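Local coordinates for protein ethyl acetate hydrolase (Pseudomonas veronii, PDB 5EFZ) that hydrolyses ethyl acetate to ethanol and acetate as a homodimeric alpha/beta-hydrolase, a step in the breakdown of short-chain methyl ketones such as 2-butanone, at residues A[28-33]-A[132-137]. Residues are numbered along the deposited sequence; the frame is centred on the assembly and turned at random.
Sequences INIGPL and HTLLTE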
loop_
_atom_site.group_PDB
_atom_site.type_symbol
_atom_site.label_atom_id
_atom_site.label_comp_id
_atom_site.label_asym_id
_atom_site.label_seq_id
_atom_site.Cartn_x
_atom_site.Cartn_y
_atom_site.Cartn_z
ATOM N N ILE A 28 -27.782 -3.552 24.949
ATOM C CA ILE A 28 -29.178 -3.879 24.694
ATOM C C ILE A 28 -29.311 -5.251 24.059
ATOM O O ILE A 28 -28.734 -5.510 23.001
ATOM C CB ILE A 28 -29.834 -2.824 23.794
ATOM C CG1 ILE A 28 -29.829 -1.474 24.523
ATOM C CG2 ILE A 28 -31.260 -3.260 23.464
ATOM C CD1 ILE A 28 -30.096 -0.294 23.642
ATOM N N ASN A 29 -30.082 -6.119 24.701
ATOM C CA ASN A 29 -30.338 -7.445 24.155
ATOM C C ASN A 29 -31.428 -7.364 23.119
ATOM O O ASN A 29 -32.567 -7.122 23.448
ATOM C CB ASN A 29 -30.733 -8.430 25.260
ATOM C CG ASN A 29 -30.768 -9.884 24.779
ATOM O OD1 ASN A 29 -30.751 -10.172 23.575
ATOM N ND2 ASN A 29 -30.810 -10.803 25.725
ATOM N N ILE A 30 -31.100 -7.579 21.859
ATOM C CA ILE A 30 -32.155 -7.548 20.861
ATOM C C ILE A 30 -32.747 -8.940 20.566
ATOM O O ILE A 30 -33.586 -9.085 19.684
ATOM C CB ILE A 30 -31.661 -6.936 19.564
ATOM C CG1 ILE A 30 -30.459 -7.704 19.026
ATOM C CG2 ILE A 30 -31.312 -5.439 19.743
ATOM C CD1 ILE A 30 -30.425 -7.703 17.538
ATOM N N GLY A 31 -32.311 -9.957 21.302
ATOM C CA GLY A 31 -32.867 -11.297 21.150
ATOM C C GLY A 31 -32.076 -12.114 20.152
ATOM O O GLY A 31 -30.947 -11.749 19.797
ATOM N N PRO A 32 -32.639 -13.245 19.701
ATOM C CA PRO A 32 -31.895 -14.131 18.786
ATOM C C PRO A 32 -31.591 -13.470 17.447
ATOM O O PRO A 32 -32.403 -12.690 16.939
ATOM C CB PRO A 32 -32.831 -15.331 18.617
ATOM C CG PRO A 32 -34.187 -14.815 19.013
ATOM C CD PRO A 32 -33.953 -13.798 20.067
ATOM N N LEU A 33 -30.412 -13.751 16.891
ATOM C CA LEU A 33 -30.062 -13.204 15.582
ATOM C C LEU A 33 -29.637 -14.343 14.672
ATOM O O LEU A 33 -28.542 -14.879 14.835
ATOM C CB LEU A 33 -28.940 -12.161 15.700
ATOM C CG LEU A 33 -28.500 -11.483 14.401
ATOM C CD1 LEU A 33 -29.679 -10.719 13.804
ATOM C CD2 LEU A 33 -27.324 -10.526 14.630
ATOM N N HIS A 132 -31.467 -2.498 12.738
ATOM C CA HIS A 132 -32.855 -2.218 12.400
ATOM C C HIS A 132 -33.792 -2.726 13.502
ATOM O O HIS A 132 -34.784 -2.060 13.851
ATOM C CB HIS A 132 -33.198 -2.840 11.055
ATOM C CG HIS A 132 -34.626 -2.628 10.646
ATOM N ND1 HIS A 132 -35.602 -3.574 10.850
ATOM C CD2 HIS A 132 -35.235 -1.589 10.025
ATOM C CE1 HIS A 132 -36.760 -3.123 10.395
ATOM N NE2 HIS A 132 -36.566 -1.918 9.891
ATOM N N THR A 133 -33.492 -3.893 14.062
ATOM C CA THR A 133 -34.333 -4.434 15.141
ATOM C C THR A 133 -34.220 -3.549 16.376
ATOM O O THR A 133 -35.209 -3.264 17.046
ATOM C CB THR A 133 -33.934 -5.891 15.504
ATOM O OG1 THR A 133 -34.287 -6.733 14.404
ATOM C CG2 THR A 133 -34.681 -6.365 16.770
ATOM N N LEU A 134 -32.997 -3.103 16.652
ATOM C CA LEU A 134 -32.743 -2.206 17.767
ATOM C C LEU A 134 -33.576 -0.932 17.633
ATOM O O LEU A 134 -34.267 -0.511 18.566
ATOM C CB LEU A 134 -31.251 -1.852 17.812
ATOM C CG LEU A 134 -30.882 -0.767 18.830
ATOM C CD1 LEU A 134 -30.942 -1.299 20.249
ATOM C CD2 LEU A 134 -29.490 -0.208 18.489
ATOM N N LEU A 135 -33.511 -0.318 16.461
ATOM C CA LEU A 135 -34.185 0.976 16.278
ATOM C C LEU A 135 -35.696 0.846 16.366
ATOM O O LEU A 135 -36.352 1.630 17.048
ATOM C CB LEU A 135 -33.774 1.594 14.937
ATOM C CG LEU A 135 -32.296 2.041 14.882
ATOM C CD1 LEU A 135 -31.908 2.341 13.431
ATOM C CD2 LEU A 135 -32.047 3.278 15.750
ATOM N N THR A 136 -36.269 -0.135 15.683
ATOM C CA THR A 136 -37.741 -0.219 15.666
ATOM C C THR A 136 -38.312 -0.774 16.963
ATOM O O THR A 136 -39.293 -0.261 17.474
ATOM C CB THR A 136 -38.237 -1.084 14.506
ATOM O OG1 THR A 136 -37.618 -2.375 14.588
ATOM C CG2 THR A 136 -37.872 -0.421 13.162
ATOM N N GLU A 137 -37.697 -1.828 17.501
ATOM C CA GLU A 137 -38.269 -2.536 18.633
ATOM C C GLU A 137 -37.871 -1.949 19.980
ATOM O O GLU A 137 -38.646 -1.994 20.916
ATOM C CB GLU A 137 -37.880 -4.016 18.589
ATOM C CG GLU A 137 -38.346 -4.710 17.318
ATOM C CD GLU A 137 -39.817 -4.444 17.025
ATOM O OE1 GLU A 137 -40.668 -4.950 17.786
ATOM O OE2 GLU A 137 -40.123 -3.726 16.042
#
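Ile28 and Ile30 meet Leu134 and Thr133 mainly through apolar side-chain atoms, and no hydrogen bond links 28-33 to 132-137. In the closest pair, Leu134 CD1 lies 3.6 Å from Ile28 CD1, and the same methyl is 3.8 Å from Ile28 CG2, so it touches both branches of the isoleucine while the two side chains cross at about a right angle. The leucine's first bond does not aim at 28-33; with chi1 at 172° and chi2 at 73°, its end comes nearer and CD1 reaches Ile28. Leu134 also touches Leu46 and Val48 of strand 45-51. Ile30 approaches nearer the helix backbone: its CG2 methyl is 4.1 Å from Leu134 CB and equally close to Leu134 CA. Beside it, partly exposed Thr133 presents its methyl rather than its hydroxyl, CG2 lying 4.1 Å from Ile30 O and 4.2 Å from Ile30 CB; OG1 makes a weak bond to the Ser129 carbonyl within the helix.

Within 28-33, Gly31 N donates to Asn29 OD1 (2.8 Å) from 36° above the carbonyl plane, an Asx turn spanning Asn29 to Gly31. The contact thus packs helix 124-139 against edge strand 26-29, the helix-on-sheet layering of the alpha/beta-hydrolase fold, away from the probable catalytic triad Ser151, Asp305 and His334.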